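Local coordinates for phage-related conserved hypothetical protein, BB2244 (Bordetella bronchiseptica, PDB 2BDV) that is of unknown function but, as a member of the SOS response-associated peptidase (SRAP) family, may crosslink to abasic sites in single-stranded DNA, at residues R175-P180 with E189-G194; T92-V97 with P180-A185; I5-K8 with D13-E16; Y34-G39 with L58-K63; M71-L76 with H162-V167. All blocks are in the same frame, centred on the assembly; numbering follows the deposited sequence.

Contact 1. Residues R175-P180 with E189-G194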
# COMPACT_ATOMS: atom_id res chain seq x y z
N ARG A 175 10.02 0.53 -10.61
CA ARG A 175 11.14 -0.39 -10.80
C ARG A 175 12.34 0.11 -10.03
O ARG A 175 13.04 -0.66 -9.39
CB ARG A 175 11.52 -0.51 -12.28
CG ARG A 175 10.46 -1.16 -13.13
CD ARG A 175 10.73 -1.00 -14.61
NE ARG A 175 9.47 -1.15 -15.33
CZ ARG A 175 9.01 -0.31 -16.23
NH1 ARG A 175 9.71 0.77 -16.56
NH2 ARG A 175 7.82 -0.52 -16.78
N GLU A 176 12.60 1.41 -10.10
CA GLU A 176 13.74 1.96 -9.39
C GLU A 176 13.55 1.76 -7.89
O GLU A 176 14.50 1.42 -7.19
CB GLU A 176 13.89 3.44 -9.70
CG GLU A 176 15.32 3.87 -9.92
CD GLU A 176 15.39 5.35 -10.22
OE1 GLU A 176 14.42 5.86 -10.82
OE2 GLU A 176 16.40 5.99 -9.87
N TRP A 177 12.33 1.96 -7.41
CA TRP A 177 12.04 1.79 -5.99
C TRP A 177 12.38 0.38 -5.47
O TRP A 177 13.03 0.25 -4.44
CB TRP A 177 10.56 2.12 -5.72
CG TRP A 177 10.08 1.84 -4.31
CD1 TRP A 177 9.32 0.78 -3.89
CD2 TRP A 177 10.26 2.67 -3.15
NE1 TRP A 177 9.02 0.90 -2.56
CE2 TRP A 177 9.59 2.05 -2.07
CE3 TRP A 177 10.93 3.89 -2.92
CZ2 TRP A 177 9.56 2.60 -0.78
CZ3 TRP A 177 10.91 4.43 -1.64
CH2 TRP A 177 10.23 3.78 -0.59
N VAL A 178 11.98 -0.66 -6.20
CA VAL A 178 12.25 -2.03 -5.76
C VAL A 178 13.69 -2.53 -6.02
O VAL A 178 14.11 -3.55 -5.47
CB VAL A 178 11.24 -3.03 -6.41
CG1 VAL A 178 11.41 -3.04 -7.93
CG2 VAL A 178 11.47 -4.44 -5.87
N ASP A 179 14.44 -1.79 -6.83
CA ASP A 179 15.83 -2.11 -7.19
C ASP A 179 16.77 -1.92 -5.99
O ASP A 179 17.06 -0.79 -5.59
CB ASP A 179 16.28 -1.21 -8.36
CG ASP A 179 17.59 -1.67 -9.02
OD1 ASP A 179 17.81 -1.30 -10.20
OD2 ASP A 179 18.40 -2.36 -8.37
N PRO A 180 17.26 -3.03 -5.42
CA PRO A 180 18.16 -2.98 -4.26
C PRO A 180 19.39 -2.10 -4.47
O PRO A 180 20.02 -1.65 -3.51
CB PRO A 180 18.50 -4.45 -4.04
CG PRO A 180 18.43 -5.03 -5.40
CD PRO A 180 17.19 -4.39 -5.98
N GLU A 189 13.51 10.53 -2.85
CA GLU A 189 13.06 11.42 -3.92
C GLU A 189 11.87 10.82 -4.68
O GLU A 189 10.86 11.48 -4.90
CB GLU A 189 14.20 11.70 -4.91
CG GLU A 189 15.28 12.66 -4.41
CD GLU A 189 16.42 12.82 -5.40
OE1 GLU A 189 17.27 13.72 -5.20
OE2 GLU A 189 16.47 12.03 -6.37
N ILE A 190 12.01 9.56 -5.08
CA ILE A 190 10.98 8.85 -5.82
C ILE A 190 9.63 8.92 -5.09
O ILE A 190 8.59 9.13 -5.70
CB ILE A 190 11.36 7.37 -6.02
CG1 ILE A 190 12.60 7.26 -6.90
CG2 ILE A 190 10.20 6.60 -6.66
CD1 ILE A 190 13.05 5.84 -7.16
N LEU A 191 9.69 8.75 -3.78
CA LEU A 191 8.50 8.75 -2.95
C LEU A 191 7.57 9.94 -3.14
O LEU A 191 6.36 9.81 -2.94
CB LEU A 191 8.91 8.64 -1.49
CG LEU A 191 8.20 7.54 -0.72
CD1 LEU A 191 7.99 6.29 -1.57
CD2 LEU A 191 9.02 7.23 0.51
N ARG A 192 8.11 11.09 -3.51
CA ARG A 192 7.25 12.26 -3.71
C ARG A 192 6.82 12.46 -5.15
O ARG A 192 6.23 13.49 -5.49
CB ARG A 192 7.92 13.53 -3.19
CG ARG A 192 9.37 13.71 -3.60
CD ARG A 192 9.88 15.04 -3.09
NE ARG A 192 9.40 15.35 -1.74
CZ ARG A 192 9.63 14.61 -0.66
NH1 ARG A 192 10.35 13.49 -0.76
NH2 ARG A 192 9.16 14.99 0.53
N ALA A 193 7.10 11.48 -6.00
CA ALA A 193 6.71 11.55 -7.40
C ALA A 193 5.46 10.71 -7.62
O ALA A 193 5.27 10.14 -8.69
CB ALA A 193 7.84 11.07 -8.29
N GLY A 194 4.62 10.62 -6.59
CA GLY A 194 3.40 9.83 -6.71
C GLY A 194 2.41 10.40 -7.71
O GLY A 194 2.38 11.61 -7.93
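Helices 171-178 and 184-191, joined by a short loop, draw together near their C-terminal ends, where CA of Trp177 and CA of Ile190 are 7.1 Å apart. The pairing is apolar. Leu191 lays one methyl over the indole face: its CD1 is 3.8 Å from the centroid of the six-membered ring of Trp177 and 28° off the ring normal, a CH-pi contact. The second methyl, CD2, reaches past the rim on the same side, 3.8 Å from Trp177 CH2. Trp177 presents that end because its CG is anti to the backbone N (chi1 174°), which swings the indole out toward the other helix. Ile190, the residue before Leu191, uses its extended chain to bring CD1 to 3.6 Å from CB of Glu176 and 4.0 Å from the backbone N of Trp177. Glu176 therefore offers its aliphatic stem here, while its carboxylate is salt-bridged to Arg186. A large flat ring and two branched chains suit a buried interface between helices. Trp177 NE1 donates to Ile95 O on strand 94-99, the indole also lies on Ala130 and Leu132 of strand 126-133, and Leu191 continues from Ala130 to helix 76-80.

Contact 2. Residues T92-V97 with P180-A185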
# COMPACT_ATOMS: atom_id res chain seq x y z
N THR A 92 16.50 -1.41 2.87
CA THR A 92 16.38 -2.81 2.45
C THR A 92 14.99 -3.46 2.49
O THR A 92 14.86 -4.64 2.19
CB THR A 92 17.33 -3.66 3.32
OG1 THR A 92 16.87 -3.64 4.69
CG2 THR A 92 18.72 -3.08 3.28
N GLY A 93 13.96 -2.70 2.85
CA GLY A 93 12.63 -3.28 2.90
C GLY A 93 11.63 -2.71 1.91
O GLY A 93 10.43 -2.87 2.09
N ARG A 94 12.12 -2.05 0.86
CA ARG A 94 11.23 -1.44 -0.14
C ARG A 94 10.49 -2.45 -1.02
O ARG A 94 11.11 -3.30 -1.68
CB ARG A 94 12.02 -0.48 -1.04
CG ARG A 94 12.72 0.67 -0.30
CD ARG A 94 13.29 1.70 -1.29
NE ARG A 94 14.28 1.12 -2.19
CZ ARG A 94 15.59 1.13 -1.98
NH1 ARG A 94 16.09 1.71 -0.89
NH2 ARG A 94 16.40 0.55 -2.85
N ILE A 95 9.17 -2.37 -1.01
CA ILE A 95 8.34 -3.26 -1.81
C ILE A 95 7.22 -2.47 -2.49
O ILE A 95 7.01 -1.29 -2.22
CB ILE A 95 7.67 -4.35 -0.93
CG1 ILE A 95 6.58 -3.72 -0.05
CG2 ILE A 95 8.71 -5.03 -0.05
CD1 ILE A 95 5.57 -4.72 0.54
N LEU A 96 6.50 -3.16 -3.37
CA LEU A 96 5.38 -2.56 -4.06
C LEU A 96 4.16 -3.43 -3.77
O LEU A 96 4.28 -4.65 -3.67
CB LEU A 96 5.64 -2.50 -5.57
CG LEU A 96 6.81 -1.62 -5.96
CD1 LEU A 96 7.31 -1.97 -7.35
CD2 LEU A 96 6.38 -0.15 -5.89
N VAL A 97 3.01 -2.79 -3.60
CA VAL A 97 1.76 -3.49 -3.36
C VAL A 97 0.81 -3.14 -4.49
O VAL A 97 0.28 -2.03 -4.54
CB VAL A 97 1.09 -3.07 -2.04
CG1 VAL A 97 -0.23 -3.81 -1.88
CG2 VAL A 97 2.00 -3.36 -0.85
N PRO A 180 17.26 -3.03 -5.42
CA PRO A 180 18.16 -2.98 -4.26
C PRO A 180 19.39 -2.10 -4.47
O PRO A 180 20.02 -1.65 -3.51
CB PRO A 180 18.50 -4.45 -4.04
CG PRO A 180 18.43 -5.03 -5.40
CD PRO A 180 17.19 -4.39 -5.98
N ALA A 181 19.73 -1.84 -5.73
CA ALA A 181 20.89 -1.02 -6.06
C ALA A 181 20.65 0.48 -5.86
O ALA A 181 21.60 1.24 -5.67
CB ALA A 181 21.32 -1.28 -7.50
N THR A 182 19.40 0.92 -5.92
CA THR A 182 19.11 2.34 -5.74
C THR A 182 19.30 2.76 -4.29
O THR A 182 18.73 2.18 -3.38
CB THR A 182 17.66 2.69 -6.17
OG1 THR A 182 16.74 2.17 -5.21
CG2 THR A 182 17.36 2.11 -7.53
N PRO A 183 20.13 3.79 -4.06
CA PRO A 183 20.39 4.29 -2.71
C PRO A 183 19.16 4.87 -2.04
O PRO A 183 18.21 5.28 -2.71
CB PRO A 183 21.49 5.33 -2.93
CG PRO A 183 21.13 5.88 -4.28
CD PRO A 183 20.81 4.63 -5.07
N VAL A 184 19.18 4.89 -0.71
CA VAL A 184 18.08 5.41 0.11
C VAL A 184 17.75 6.86 -0.26
O VAL A 184 16.59 7.28 -0.20
CB VAL A 184 18.44 5.36 1.62
CG1 VAL A 184 17.32 5.99 2.45
CG2 VAL A 184 18.68 3.93 2.05
N ALA A 185 18.78 7.62 -0.61
CA ALA A 185 18.60 9.02 -0.98
C ALA A 185 17.72 9.10 -2.22
O ALA A 185 16.84 9.95 -2.31
CB ALA A 185 19.96 9.67 -1.26
O HOH W 1 19.33 1.03 -0.22
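This is a polar, partly buried contact in which one arginine, Arg94, reaches from the start of edge strand 94-99 to Thr182 in the loop joining helices 171-178 and 184-191. Its chain bends at chi3 (-61°), which turns the guanidinium into the loop. There NH2 of Arg94 gives a weak hydrogen bond to Thr182 O, 2.9 Å long but with an N-H...O angle of just 124°. A water lying in the guanidinium plane at its edge backs this up, with equally weak links of 3.4 Å from its oxygen to Arg94 NH1 and to Thr182 O. The hydroxyl of Thr182 is close to NH2 as well, yet the angle is too poor for a bond; OG1 pairs instead with Glu176 O and Asp179 O, which pins the loop back on the preceding helix. Pro180 and Val184 touch the guanidinium only loosely, and Pro183 stands at the N-cap of helix 184-191. The firmer grip on Arg94 comes from Trp177 O at NE and Ile90 O at NH1. Arginine suits the place because its several N-H groups can serve many backbone carbonyls at once, and its charge beside the C-terminal end of helix 171-178 is probably favourable.

Contact 3. Residues I5-K8 with D13-E16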
# COMPACT_ATOMS: atom_id res chain seq x y z
N ILE A 5 -7.92 -2.05 0.38
CA ILE A 5 -7.55 -1.99 -1.02
C ILE A 5 -8.27 -3.09 -1.80
O ILE A 5 -8.95 -3.94 -1.21
CB ILE A 5 -6.03 -2.20 -1.25
CG1 ILE A 5 -5.62 -3.57 -0.73
CG2 ILE A 5 -5.25 -1.05 -0.64
CD1 ILE A 5 -4.18 -3.97 -1.08
N ALA A 6 -8.10 -3.07 -3.11
CA ALA A 6 -8.70 -4.08 -3.97
C ALA A 6 -7.68 -4.65 -4.95
O ALA A 6 -6.96 -3.91 -5.62
CB ALA A 6 -9.89 -3.48 -4.74
N GLN A 7 -7.61 -5.98 -5.01
CA GLN A 7 -6.72 -6.69 -5.93
C GLN A 7 -7.61 -7.66 -6.71
O GLN A 7 -7.79 -8.82 -6.32
CB GLN A 7 -5.63 -7.47 -5.18
CG GLN A 7 -4.59 -6.58 -4.51
CD GLN A 7 -3.44 -7.38 -3.89
OE1 GLN A 7 -3.62 -8.50 -3.42
NE2 GLN A 7 -2.24 -6.79 -3.89
N LYS A 8 -8.16 -7.17 -7.82
CA LYS A 8 -9.04 -7.98 -8.65
C LYS A 8 -8.51 -8.42 -10.01
O LYS A 8 -9.07 -9.31 -10.63
CB LYS A 8 -10.38 -7.26 -8.81
CG LYS A 8 -10.29 -5.76 -8.96
CD LYS A 8 -11.67 -5.15 -8.72
CE LYS A 8 -11.71 -3.69 -9.10
NZ LYS A 8 -13.07 -3.10 -8.89
N ASP A 13 -1.03 -9.65 -14.68
CA ASP A 13 -1.18 -8.27 -15.15
C ASP A 13 -0.31 -7.31 -14.33
O ASP A 13 0.23 -6.35 -14.88
CB ASP A 13 -2.64 -7.83 -15.10
CG ASP A 13 -3.50 -8.49 -16.18
OD1 ASP A 13 -4.72 -8.24 -16.18
OD2 ASP A 13 -2.97 -9.25 -17.01
N TYR A 14 -0.18 -7.56 -13.03
CA TYR A 14 0.63 -6.69 -12.16
C TYR A 14 2.10 -6.77 -12.56
O TYR A 14 2.79 -5.76 -12.63
CB TYR A 14 0.50 -7.09 -10.69
CG TYR A 14 -0.90 -6.91 -10.12
CD1 TYR A 14 -1.66 -5.79 -10.43
CD2 TYR A 14 -1.46 -7.87 -9.28
CE1 TYR A 14 -2.95 -5.63 -9.93
CE2 TYR A 14 -2.75 -7.72 -8.77
CZ TYR A 14 -3.49 -6.59 -9.11
OH TYR A 14 -4.77 -6.45 -8.64
N VAL A 15 2.58 -7.98 -12.81
CA VAL A 15 3.96 -8.18 -13.21
C VAL A 15 4.24 -7.53 -14.56
O VAL A 15 5.27 -6.90 -14.75
CB VAL A 15 4.29 -9.68 -13.30
CG1 VAL A 15 5.65 -9.89 -13.96
CG2 VAL A 15 4.27 -10.30 -11.91
N GLU A 16 3.31 -7.71 -15.50
CA GLU A 16 3.45 -7.16 -16.84
C GLU A 16 3.63 -5.64 -16.80
O GLU A 16 4.38 -5.08 -17.59
CB GLU A 16 2.21 -7.54 -17.68
CG GLU A 16 2.13 -6.91 -19.08
CD GLU A 16 3.23 -7.36 -20.03
OE1 GLU A 16 3.24 -6.89 -21.19
OE2 GLU A 16 4.09 -8.18 -19.64
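Tyr14 and Gln7 bring together the first strand and the first helix of the chain: strand 5-7, which lies beside 101-107 in an antiparallel sheet and is also backbone-bonded to Ile36, and helix 11-18, which follows after a tight connection. Only the tyrosine spans the gap, since CA of Gln7 and CA of Tyr14 are 9.6 Å apart. Its CG is anti to the carbonyl carbon (chi1 -64°), and the ring reaches out from the helix until the hydroxyl end arrives at the strand.

The packing is that of a phenol end pressed against backbone. Tyr14 OH lies 3.7 Å from CB of Gln7 and 3.6 Å from the backbone N of Lys8. The two side chains cross at about a right angle, with the amide and ring planes 34° apart, so the glutamine stem passes the phenol without stacking on it. The Tyr14 side chain also touches Pro98 and Met45.

Hydrogen bonding is settled by residues of neighbouring strands and turns. Asp100 OD2 is bonded both to Tyr14 OH and to the backbone N of Lys8, so one carboxylate oxygen ties the helix residue to the end of the strand. Gln7 directs its amide deeper, where NE2 donates to Pro98 O and Leu43 O. Tyrosine suits its place by being long enough to span from helix to strand, glutamine by setting a polar amide where buried carbonyls can receive it. The closest approach between the segments is Tyr14 OH to Gln7 CA, 3.3 Å.

Contact 4. Residues Y34-G39 with L58-K63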
# COMPACT_ATOMS: atom_id res chain seq x y z
N TYR A 34 -11.76 -8.19 -3.71
CA TYR A 34 -12.26 -6.83 -3.86
C TYR A 34 -12.21 -6.06 -2.53
O TYR A 34 -12.20 -4.83 -2.53
CB TYR A 34 -13.70 -6.86 -4.41
CG TYR A 34 -14.25 -5.51 -4.88
CD1 TYR A 34 -13.56 -4.75 -5.83
CD2 TYR A 34 -15.46 -5.00 -4.38
CE1 TYR A 34 -14.06 -3.51 -6.28
CE2 TYR A 34 -15.96 -3.76 -4.82
CZ TYR A 34 -15.26 -3.02 -5.76
OH TYR A 34 -15.74 -1.80 -6.18
N ASN A 35 -12.17 -6.79 -1.41
CA ASN A 35 -12.14 -6.17 -0.09
C ASN A 35 -10.97 -6.70 0.72
O ASN A 35 -11.07 -7.76 1.34
CB ASN A 35 -13.45 -6.46 0.64
CG ASN A 35 -13.56 -5.75 1.98
OD1 ASN A 35 -13.63 -4.52 2.04
ND2 ASN A 35 -13.56 -6.52 3.06
N ILE A 36 -9.87 -5.95 0.74
CA ILE A 36 -8.68 -6.38 1.45
C ILE A 36 -8.27 -5.44 2.58
O ILE A 36 -7.88 -4.30 2.34
CB ILE A 36 -7.49 -6.52 0.49
CG1 ILE A 36 -7.85 -7.49 -0.64
CG2 ILE A 36 -6.26 -7.00 1.25
CD1 ILE A 36 -6.78 -7.61 -1.71
N PRO A 37 -8.37 -5.92 3.83
CA PRO A 37 -8.00 -5.10 4.98
C PRO A 37 -6.64 -5.50 5.53
O PRO A 37 -6.06 -6.49 5.09
CB PRO A 37 -9.10 -5.41 5.98
CG PRO A 37 -9.24 -6.90 5.79
CD PRO A 37 -9.23 -7.04 4.26
N PRO A 38 -6.13 -4.73 6.49
CA PRO A 38 -4.84 -5.04 7.11
C PRO A 38 -4.96 -6.37 7.86
O PRO A 38 -6.07 -6.78 8.23
CB PRO A 38 -4.63 -3.87 8.06
CG PRO A 38 -5.28 -2.74 7.31
CD PRO A 38 -6.56 -3.37 6.82
N GLY A 39 -3.84 -7.05 8.07
CA GLY A 39 -3.88 -8.31 8.78
C GLY A 39 -3.99 -9.51 7.86
O GLY A 39 -4.06 -10.65 8.33
N LEU A 58 2.70 -11.03 1.31
CA LEU A 58 3.32 -10.61 2.55
C LEU A 58 2.23 -10.07 3.47
O LEU A 58 1.18 -9.62 3.01
CB LEU A 58 4.39 -9.55 2.26
CG LEU A 58 5.81 -10.02 1.90
CD1 LEU A 58 5.77 -11.12 0.86
CD2 LEU A 58 6.61 -8.83 1.40
N PRO A 59 2.46 -10.13 4.79
CA PRO A 59 1.51 -9.65 5.79
C PRO A 59 1.41 -8.13 5.83
O PRO A 59 2.43 -7.44 5.96
CB PRO A 59 2.08 -10.18 7.11
CG PRO A 59 2.84 -11.38 6.70
CD PRO A 59 3.52 -10.93 5.43
N TRP A 60 0.18 -7.62 5.71
CA TRP A 60 -0.08 -6.19 5.74
C TRP A 60 -0.34 -5.80 7.20
O TRP A 60 -1.29 -6.27 7.81
CB TRP A 60 -1.31 -5.86 4.89
CG TRP A 60 -1.61 -4.39 4.78
CD1 TRP A 60 -0.76 -3.36 5.09
CD2 TRP A 60 -2.81 -3.78 4.28
NE1 TRP A 60 -1.36 -2.16 4.82
CE2 TRP A 60 -2.61 -2.39 4.32
CE3 TRP A 60 -4.03 -4.29 3.81
CZ2 TRP A 60 -3.60 -1.48 3.90
CZ3 TRP A 60 -5.01 -3.40 3.39
CH2 TRP A 60 -4.78 -2.00 3.44
N GLY A 61 0.52 -4.95 7.75
CA GLY A 61 0.37 -4.53 9.13
C GLY A 61 1.65 -4.75 9.92
O GLY A 61 1.97 -5.89 10.28
N TYR A 62 2.40 -3.68 10.17
CA TYR A 62 3.67 -3.77 10.90
C TYR A 62 3.55 -3.47 12.39
O TYR A 62 3.08 -2.41 12.80
CB TYR A 62 4.72 -2.84 10.27
CG TYR A 62 6.06 -2.85 10.98
CD1 TYR A 62 6.77 -4.03 11.17
CD2 TYR A 62 6.62 -1.67 11.49
CE1 TYR A 62 8.00 -4.05 11.83
CE2 TYR A 62 7.85 -1.67 12.15
CZ TYR A 62 8.53 -2.87 12.32
OH TYR A 62 9.74 -2.90 13.00
N LYS A 63 4.02 -4.43 13.19
CA LYS A 63 4.01 -4.33 14.65
C LYS A 63 5.43 -4.33 15.22
O LYS A 63 6.04 -5.39 15.37
CB LYS A 63 3.24 -5.51 15.24
CG LYS A 63 3.18 -5.50 16.76
CD LYS A 63 2.45 -6.73 17.29
CE LYS A 63 3.18 -8.02 16.96
NZ LYS A 63 2.37 -9.20 17.34
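A proline-on-tryptophan CH-pi contact joins the segment leaving strand 35-36 to the loop that follows strand 54-57. Pro38 lies flat over one face of Trp60: its CG is 3.8 Å from the centroid of the six-membered ring and just 1° off the normal, while CD is 3.8 Å from Trp60 CZ3. The indole comes under the proline because its CG is anti to the backbone N (chi1 -176°), and the two side chains run alongside each other, pointing the same way. At the ring edge, near its plane, Ile36 O stands 3.2 Å from Trp60 CZ3; Pro37 O is 3.3 Å from Trp60 CE3 and approaches obliquely. Ile36 adds a looser apolar touch, its CG2 4.3 Å from CE3 of Trp60.

Next to the ring the backbones are joined directly. Gly39 N donates to Trp60 O over 2.7 Å, with an N-H...O angle of 157°, and Trp60 is further backbone-bonded to Thr40. Gly39 and Gly61 both have positive phi, a backbone shape that glycine adopts readily. Trp60 also stacks on Phe147, and its NE1 is bonded to Ile72 O. The chemistry implies complementary use of the indole: polarised C-H groups of a rigid proline meet the electron-rich face, the carbonyl oxygen of Ile36 stands at the electron-poor rim, and the ring nitrogen is satisfied, which suits a largely buried tryptophan.

Contact 5. Residues M71-L76 with H162-V167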
# COMPACT_ATOMS: atom_id res chain seq x y z
N MSE A 71 0.95 -0.54 12.73
CA MSE A 71 1.08 0.42 11.65
C MSE A 71 0.76 -0.15 10.27
O MSE A 71 1.40 -1.10 9.81
CB MSE A 71 2.49 1.00 11.66
CG MSE A 71 2.78 1.85 12.89
SE MSE A 71 4.69 2.01 13.20
CE MSE A 71 4.73 1.52 15.07
N ILE A 72 -0.23 0.46 9.62
CA ILE A 72 -0.68 0.05 8.30
C ILE A 72 -0.24 1.00 7.20
O ILE A 72 -0.18 0.63 6.03
CB ILE A 72 -2.21 -0.07 8.23
CG1 ILE A 72 -2.84 1.29 8.53
CG2 ILE A 72 -2.68 -1.11 9.23
CD1 ILE A 72 -4.35 1.32 8.37
N ASN A 73 0.05 2.24 7.57
CA ASN A 73 0.49 3.26 6.63
C ASN A 73 1.80 3.85 7.13
O ASN A 73 2.02 3.94 8.34
CB ASN A 73 -0.55 4.39 6.50
CG ASN A 73 -1.90 3.91 6.01
OD1 ASN A 73 -1.99 3.03 5.15
ND2 ASN A 73 -2.96 4.50 6.54
N ALA A 74 2.66 4.26 6.20
CA ALA A 74 3.94 4.86 6.57
C ALA A 74 3.97 6.31 6.09
O ALA A 74 4.06 6.58 4.89
CB ALA A 74 5.09 4.07 5.95
N LYS A 75 3.88 7.24 7.04
CA LYS A 75 3.86 8.67 6.73
C LYS A 75 5.07 9.11 5.90
O LYS A 75 6.22 9.00 6.32
CB LYS A 75 3.79 9.50 8.02
CG LYS A 75 3.69 11.01 7.80
CD LYS A 75 3.61 11.76 9.12
CE LYS A 75 2.27 11.55 9.81
NZ LYS A 75 1.19 12.35 9.16
N LEU A 76 4.77 9.61 4.70
CA LEU A 76 5.78 10.07 3.77
C LEU A 76 6.83 10.96 4.42
O LEU A 76 8.03 10.78 4.21
CB LEU A 76 5.08 10.81 2.62
CG LEU A 76 5.93 11.40 1.51
CD1 LEU A 76 6.64 12.63 2.03
CD2 LEU A 76 6.93 10.36 1.00
N HIS A 162 -9.64 13.05 6.20
CA HIS A 162 -9.04 12.50 7.41
C HIS A 162 -8.27 11.21 7.14
O HIS A 162 -7.67 10.62 8.05
CB HIS A 162 -10.12 12.24 8.47
CG HIS A 162 -10.65 13.49 9.11
ND1 HIS A 162 -10.87 14.65 8.41
CD2 HIS A 162 -11.05 13.74 10.38
CE1 HIS A 162 -11.37 15.57 9.22
NE2 HIS A 162 -11.49 15.03 10.42
N ASP A 163 -8.30 10.75 5.89
CA ASP A 163 -7.59 9.52 5.54
C ASP A 163 -6.23 9.88 4.96
O ASP A 163 -5.85 11.05 4.90
CB ASP A 163 -8.41 8.70 4.54
CG ASP A 163 -8.17 7.19 4.68
OD1 ASP A 163 -9.15 6.42 4.54
OD2 ASP A 163 -7.02 6.77 4.92
N ARG A 164 -5.51 8.86 4.53
CA ARG A 164 -4.17 9.05 3.99
C ARG A 164 -4.06 8.35 2.64
O ARG A 164 -4.04 7.12 2.58
CB ARG A 164 -3.16 8.47 4.98
CG ARG A 164 -3.21 9.14 6.36
CD ARG A 164 -2.64 8.24 7.44
NE ARG A 164 -3.64 7.30 7.93
CZ ARG A 164 -4.66 7.63 8.72
NH1 ARG A 164 -5.53 6.71 9.11
NH2 ARG A 164 -4.79 8.88 9.15
N ARG A 165 -3.99 9.12 1.57
CA ARG A 165 -3.90 8.51 0.25
C ARG A 165 -2.58 7.80 0.05
O ARG A 165 -1.53 8.26 0.49
CB ARG A 165 -4.09 9.57 -0.84
CG ARG A 165 -2.88 10.46 -1.06
CD ARG A 165 -3.20 11.52 -2.09
NE ARG A 165 -4.26 12.41 -1.63
CZ ARG A 165 -4.74 13.43 -2.34
NH1 ARG A 165 -5.71 14.18 -1.84
NH2 ARG A 165 -4.25 13.68 -3.55
N PRO A 166 -2.61 6.63 -0.61
CA PRO A 166 -1.41 5.84 -0.87
C PRO A 166 -0.57 6.42 -2.01
O PRO A 166 -1.11 6.86 -3.02
CB PRO A 166 -1.97 4.47 -1.21
CG PRO A 166 -3.23 4.82 -1.95
CD PRO A 166 -3.82 5.92 -1.07
N VAL A 167 0.74 6.41 -1.85
CA VAL A 167 1.62 6.94 -2.88
C VAL A 167 1.75 5.93 -4.01
O VAL A 167 2.38 4.89 -3.86
CB VAL A 167 3.02 7.24 -2.30
CG1 VAL A 167 3.95 7.74 -3.40
CG2 VAL A 167 2.91 8.27 -1.19
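Asn73 and Arg164 mark the nearest backbone approach, their CA atoms 7.9 Å apart, between short edge strand 73-75 of the mixed sheet and the loop 162-167 that leads from strand 147-151 toward helix 171-178. No backbone bond spans that gap, so the side chains meet on the surface. The Asn73 amide comes to the edge of the Arg164 guanidinium, near its plane, the two flat groups inclined by 45°. Its nitrogen and oxygen may be exchanged in the model, so the 3.2 Å between Asn73 ND2 and Arg164 NE leaves the bonding undecided. A bend at chi3 (-84°) in Arg164 turns its guanidinium past the amide; both side chains also touch Thr151 of strand 147-151. Arginine and asparagine suit a partly exposed rim, where polar planar groups can pack by their edges. Asp163 steadies the loop through OD2, which accepts from the backbone N of Cys2 and of Arg164. It also lies 4.2 Å above the guanidinium plane of Arg164. The Cys2 link sets the contact beside the chain's N-terminal end, where SRAP proteins typically carry a reactive cysteine. Arg164 N donates to the anti lone pair of Asp163 OD2 over 2.6 Å.

In the fold
Contacts 1 and 3 are buried, contacts 2 and 4 partly so, and contact 5 lies at the surface. Contacts 1 and 2 share Pro180 and helix 184-191, and Trp177 of the one packs on Leu96 of the other. The one is apolar helix packing, the other an arginine among backbone carbonyls. Contacts 2 and 5 lie on the two outer strands of the mixed sheet, 94-99 and 73-75. Contact 3 adjoins contact 4 through strands 5-7 and 35-36, and contact 4 adjoins contact 5 through Tyr62 N and Met71 O. Leu76 and Val167 link contact 5 to Leu191 of contact 1. Aromatic rings carry contacts 1, 3 and 4, guanidinium groups contacts 2 and 5; Arg94 is buried, Arg164 partly exposed.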